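Local coordinates for maternal protein tudor (Drosophila melanogaster, PDB 3NTK) that recognises methylated arginines of the Piwi protein Aubergine through Tudor domains, the last extended one being present here, and is required for germ cell formation, at residues A[77-89]-A[101-113]. Numbering follows the deposited sequence.
Sequences KCEVHFIDFGNNA and LAKPARYSRHCEL
Arg106 reaches across the turn at Ile83, its CB packing on the Ile83 CB at 3.8 Å. The same Arg106 CB lies 3.4 Å from the Ile83 O. CG sits between the backbone N and the carbonyl carbon (chi1 59°). A bend at chi3 then swings the guanidinium toward the Ser108 O, to which the Arg106 NE donates at 2.7 Å, nearly in the guanidinium plane. At the tip, NH2 lies near the Ser108 OG, but its position is doubtful in the model. The Ile83 O lies over one guanidinium face, too poorly angled for a bond. That oxygen is instead gripped twice by Ser108: its N donates in the carbonyl plane, whereas its OG, 2.6 Å from the Ile83 O, comes from above that plane. With an alanine in place of Arg106, the Ser108 O would probably lose its guanidinium donor and the Ile83 carbonyl the guanidinium face lying against it. Beside this, Asp84 OD1 accepts from the Tyr107 N (2.8 Å, 150°) through its anti lone pair, and the carboxylate runs alongside the Tyr107 ring, planes 34° apart. Arg66 on strand 63-72 forms a salt bridge with the same OD1 and also bonds the Ala105 O, tying both segments to one side chain. The contact thus fastens the turn joining strands 78-82 and 87-95 of the Tudor barrel to the linker leading into strand 109-113 of the OB-fold-like part, the two-part architecture of an extended Tudor domain.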
loop_
_atom_site.group_PDB
_atom_site.type_symbol
_atom_site.label_atom_id
_atom_site.label_comp_id
_atom_site.label_asym_id
_atom_site.label_seq_id
_atom_site.Cartn_x
_atom_site.Cartn_y
_atom_site.Cartn_z
ATOM N N LYS A 77 -15.925 -9.322 13.302
ATOM C CA LYS A 77 -15.191 -9.124 12.055
ATOM C C LYS A 77 -15.047 -7.641 11.742
ATOM O O LYS A 77 -15.900 -6.835 12.105
ATOM C CB LYS A 77 -15.917 -9.781 10.880
ATOM C CG LYS A 77 -16.033 -11.290 10.936
ATOM C CD LYS A 77 -16.744 -11.782 9.685
ATOM C CE LYS A 77 -16.867 -13.292 9.646
ATOM N NZ LYS A 77 -17.490 -13.730 8.363
ATOM N N CYS A 78 -13.960 -7.295 11.060
ATOM C CA CYS A 78 -13.707 -5.916 10.658
ATOM C C CYS A 78 -13.012 -5.899 9.313
ATOM O O CYS A 78 -12.229 -6.797 8.995
ATOM C CB CYS A 78 -12.793 -5.195 11.657
ATOM S SG CYS A 78 -13.515 -4.711 13.227
ATOM N N GLU A 79 -13.307 -4.879 8.516
ATOM C CA GLU A 79 -12.629 -4.722 7.244
ATOM C C GLU A 79 -11.478 -3.798 7.623
ATOM O O GLU A 79 -11.700 -2.724 8.182
ATOM C CB GLU A 79 -13.513 -4.029 6.207
ATOM C CG GLU A 79 -12.878 -4.004 4.827
ATOM C CD GLU A 79 -13.466 -2.937 3.922
ATOM O OE1 GLU A 79 -14.706 -2.891 3.776
ATOM O OE2 GLU A 79 -12.684 -2.146 3.351
ATOM N N VAL A 80 -10.251 -4.216 7.349
ATOM C CA VAL A 80 -9.108 -3.393 7.696
ATOM C C VAL A 80 -8.269 -3.057 6.479
ATOM O O VAL A 80 -8.384 -3.690 5.431
ATOM C CB VAL A 80 -8.196 -4.094 8.729
ATOM C CG1 VAL A 80 -9.006 -4.481 9.957
ATOM C CG2 VAL A 80 -7.543 -5.326 8.104
ATOM N N HIS A 81 -7.435 -2.041 6.634
ATOM C CA HIS A 81 -6.528 -1.615 5.588
ATOM C C HIS A 81 -5.126 -1.765 6.154
ATOM O O HIS A 81 -4.798 -1.161 7.180
ATOM C CB HIS A 81 -6.773 -0.153 5.219
ATOM C CG HIS A 81 -5.876 0.346 4.132
ATOM N ND1 HIS A 81 -4.748 1.097 4.381
ATOM C CD2 HIS A 81 -5.918 0.164 2.790
ATOM C CE1 HIS A 81 -4.135 1.358 3.240
ATOM N NE2 HIS A 81 -4.825 0.803 2.259
ATOM N N PHE A 82 -4.304 -2.588 5.508
ATOM C CA PHE A 82 -2.935 -2.793 5.964
ATOM C C PHE A 82 -2.110 -1.626 5.436
ATOM O O PHE A 82 -1.695 -1.597 4.277
ATOM C CB PHE A 82 -2.433 -4.144 5.462
ATOM C CG PHE A 82 -3.182 -5.305 6.058
ATOM C CD1 PHE A 82 -3.069 -5.593 7.416
ATOM C CD2 PHE A 82 -4.022 -6.089 5.276
ATOM C CE1 PHE A 82 -3.786 -6.652 7.987
ATOM C CE2 PHE A 82 -4.742 -7.146 5.837
ATOM C CZ PHE A 82 -4.622 -7.426 7.195
ATOM N N ILE A 83 -1.887 -0.653 6.310
ATOM C CA ILE A 83 -1.194 0.571 5.936
ATOM C C ILE A 83 0.185 0.451 5.304
ATOM O O ILE A 83 0.601 1.335 4.555
ATOM C CB ILE A 83 -1.094 1.531 7.134
ATOM C CG1 ILE A 83 -0.227 0.920 8.237
ATOM C CG2 ILE A 83 -2.497 1.845 7.654
ATOM C CD1 ILE A 83 0.089 1.905 9.356
ATOM N N ASP A 84 0.905 -0.623 5.589
ATOM C CA ASP A 84 2.235 -0.752 5.013
ATOM C C ASP A 84 2.244 -1.540 3.708
ATOM O O ASP A 84 3.270 -1.609 3.036
ATOM C CB ASP A 84 3.190 -1.384 6.026
ATOM C CG ASP A 84 3.291 -0.569 7.307
ATOM O OD1 ASP A 84 3.364 0.677 7.204
ATOM O OD2 ASP A 84 3.294 -1.167 8.408
ATOM N N PHE A 85 1.099 -2.103 3.339
ATOM C CA PHE A 85 1.022 -2.895 2.113
ATOM C C PHE A 85 -0.103 -2.512 1.159
ATOM O O PHE A 85 -0.253 -3.104 0.087
ATOM C CB PHE A 85 0.955 -4.382 2.470
ATOM C CG PHE A 85 2.186 -4.874 3.175
ATOM C CD1 PHE A 85 2.355 -4.662 4.541
ATOM C CD2 PHE A 85 3.214 -5.481 2.459
ATOM C CE1 PHE A 85 3.530 -5.042 5.183
ATOM C CE2 PHE A 85 4.391 -5.862 3.089
ATOM C CZ PHE A 85 4.551 -5.643 4.456
ATOM N N GLY A 86 -0.896 -1.525 1.555
ATOM C CA GLY A 86 -1.966 -1.031 0.706
ATOM C C GLY A 86 -3.169 -1.891 0.362
ATOM O O GLY A 86 -3.977 -1.485 -0.474
ATOM N N ASN A 87 -3.303 -3.050 0.999
ATOM C CA ASN A 87 -4.426 -3.944 0.721
ATOM C C ASN A 87 -5.459 -3.986 1.847
ATOM O O ASN A 87 -5.134 -3.738 3.007
ATOM C CB ASN A 87 -3.921 -5.357 0.419
ATOM C CG ASN A 87 -3.309 -6.029 1.632
ATOM O OD1 ASN A 87 -2.423 -5.474 2.283
ATOM N ND2 ASN A 87 -3.778 -7.231 1.943
ATOM N N ASN A 88 -6.703 -4.304 1.496
ATOM C CA ASN A 88 -7.773 -4.407 2.479
ATOM C C ASN A 88 -8.228 -5.854 2.598
ATOM O O ASN A 88 -8.155 -6.621 1.638
ATOM C CB ASN A 88 -8.964 -3.537 2.071
ATOM C CG ASN A 88 -8.668 -2.059 2.186
ATOM O OD1 ASN A 88 -7.644 -1.587 1.710
ATOM N ND2 ASN A 88 -9.569 -1.321 2.816
ATOM N N ALA A 89 -8.702 -6.221 3.781
ATOM C CA ALA A 89 -9.168 -7.579 4.013
ATOM C C ALA A 89 -10.036 -7.623 5.255
ATOM O O ALA A 89 -9.935 -6.760 6.126
ATOM C CB ALA A 89 -7.981 -8.511 4.178
ATOM N N LEU A 101 5.341 1.588 17.921
ATOM C CA LEU A 101 5.196 1.060 16.570
ATOM C C LEU A 101 4.093 1.735 15.769
ATOM O O LEU A 101 3.921 1.457 14.581
ATOM C CB LEU A 101 4.977 -0.458 16.606
ATOM C CG LEU A 101 6.187 -1.235 17.141
ATOM C CD1 LEU A 101 5.933 -2.741 17.064
ATOM C CD2 LEU A 101 7.422 -0.864 16.328
ATOM N N ALA A 102 3.344 2.620 16.420
ATOM C CA ALA A 102 2.286 3.360 15.746
ATOM C C ALA A 102 2.825 4.709 15.269
ATOM O O ALA A 102 2.196 5.385 14.447
ATOM C CB ALA A 102 1.115 3.577 16.686
ATOM N N LYS A 103 3.996 5.093 15.772
ATOM C CA LYS A 103 4.592 6.377 15.405
ATOM C C LYS A 103 5.056 6.475 13.950
ATOM O O LYS A 103 4.851 7.501 13.304
ATOM C CB LYS A 103 5.773 6.710 16.327
ATOM C CG LYS A 103 5.394 6.922 17.782
ATOM C CD LYS A 103 6.593 7.374 18.602
ATOM C CE LYS A 103 6.252 7.448 20.082
ATOM N NZ LYS A 103 5.083 8.329 20.340
ATOM N N PRO A 104 5.709 5.425 13.423
ATOM C CA PRO A 104 6.159 5.504 12.030
ATOM C C PRO A 104 5.010 5.680 11.052
ATOM O O PRO A 104 3.921 5.131 11.239
ATOM C CB PRO A 104 6.891 4.181 11.827
ATOM C CG PRO A 104 7.430 3.891 13.195
ATOM C CD PRO A 104 6.256 4.224 14.079
ATOM N N ALA A 105 5.257 6.454 10.003
ATOM C CA ALA A 105 4.235 6.691 8.992
ATOM C C ALA A 105 3.980 5.405 8.216
ATOM O O ALA A 105 4.806 4.493 8.232
ATOM C CB ALA A 105 4.702 7.793 8.035
ATOM N N ARG A 106 2.834 5.332 7.543
ATOM C CA ARG A 106 2.498 4.162 6.733
ATOM C C ARG A 106 3.589 3.972 5.682
ATOM O O ARG A 106 4.126 4.956 5.145
ATOM C CB ARG A 106 1.144 4.366 6.049
ATOM C CG ARG A 106 1.064 5.583 5.130
ATOM C CD ARG A 106 -0.323 5.663 4.490
ATOM N NE ARG A 106 -0.559 4.514 3.621
ATOM C CZ ARG A 106 -1.739 3.937 3.426
ATOM N NH1 ARG A 106 -2.824 4.396 4.044
ATOM N NH2 ARG A 106 -1.831 2.896 2.610
ATOM N N TYR A 107 3.925 2.717 5.388
ATOM C CA TYR A 107 4.974 2.440 4.418
ATOM C C TYR A 107 4.514 2.105 3.003
ATOM O O TYR A 107 5.327 1.755 2.150
ATOM C CB TYR A 107 5.931 1.375 4.957
ATOM C CG TYR A 107 6.762 1.900 6.106
ATOM C CD1 TYR A 107 7.536 3.050 5.956
ATOM C CD2 TYR A 107 6.743 1.276 7.351
ATOM C CE1 TYR A 107 8.271 3.569 7.019
ATOM C CE2 TYR A 107 7.475 1.788 8.422
ATOM C CZ TYR A 107 8.235 2.935 8.246
ATOM O OH TYR A 107 8.959 3.454 9.298
ATOM N N SER A 108 3.210 2.198 2.765
ATOM C CA SER A 108 2.670 2.018 1.418
ATOM C C SER A 108 2.066 3.396 1.142
ATOM O O SER A 108 1.594 4.073 2.068
ATOM C CB SER A 108 1.590 0.924 1.351
ATOM O OG SER A 108 0.366 1.325 1.937
ATOM N N ARG A 109 2.107 3.833 -0.110
ATOM C CA ARG A 109 1.569 5.141 -0.456
ATOM C C ARG A 109 0.522 5.057 -1.537
ATOM O O ARG A 109 0.712 4.370 -2.540
ATOM C CB ARG A 109 2.687 6.058 -0.933
ATOM C CG ARG A 109 3.803 6.189 0.057
ATOM C CD ARG A 109 4.809 7.214 -0.394
ATOM N NE ARG A 109 5.961 7.227 0.496
ATOM C CZ ARG A 109 6.902 8.161 0.475
ATOM N NH1 ARG A 109 6.823 9.161 -0.394
ATOM N NH2 ARG A 109 7.922 8.087 1.317
ATOM N N HIS A 110 -0.593 5.748 -1.325
ATOM C CA HIS A 110 -1.644 5.767 -2.317
ATOM C C HIS A 110 -1.242 6.787 -3.380
ATOM O O HIS A 110 -0.756 7.883 -3.058
ATOM C CB HIS A 110 -2.985 6.166 -1.694
ATOM C CG HIS A 110 -4.128 6.107 -2.658
ATOM N ND1 HIS A 110 -4.833 7.227 -3.047
ATOM C CD2 HIS A 110 -4.658 5.070 -3.352
ATOM C CE1 HIS A 110 -5.746 6.881 -3.939
ATOM N NE2 HIS A 110 -5.661 5.579 -4.142
ATOM N N CYS A 111 -1.449 6.419 -4.640
ATOM C CA CYS A 111 -1.112 7.269 -5.781
ATOM C C CYS A 111 -2.206 7.257 -6.828
ATOM O O CYS A 111 -3.011 6.327 -6.894
ATOM C CB CYS A 111 0.148 6.762 -6.492
ATOM S SG CYS A 111 1.643 6.639 -5.531
ATOM N N GLU A 112 -2.218 8.295 -7.661
ATOM C CA GLU A 112 -3.153 8.372 -8.773
ATOM C C GLU A 112 -2.377 9.041 -9.898
ATOM O O GLU A 112 -1.650 10.006 -9.676
ATOM C CB GLU A 112 -4.426 9.160 -8.429
ATOM C CG GLU A 112 -4.278 10.636 -8.131
ATOM C CD GLU A 112 -5.637 11.320 -7.974
ATOM O OE1 GLU A 112 -6.480 10.792 -7.214
ATOM O OE2 GLU A 112 -5.872 12.382 -8.598
ATOM N N LEU A 113 -2.513 8.505 -11.103
ATOM C CA LEU A 113 -1.790 9.051 -12.238
ATOM C C LEU A 113 -2.299 10.388 -12.727
ATOM O O LEU A 113 -3.494 10.679 -12.672
ATOM C CB LEU A 113 -1.831 8.085 -13.427
ATOM C CG LEU A 113 -0.957 6.832 -13.416
ATOM C CD1 LEU A 113 -1.113 6.111 -14.752
ATOM C CD2 LEU A 113 0.490 7.218 -13.184
#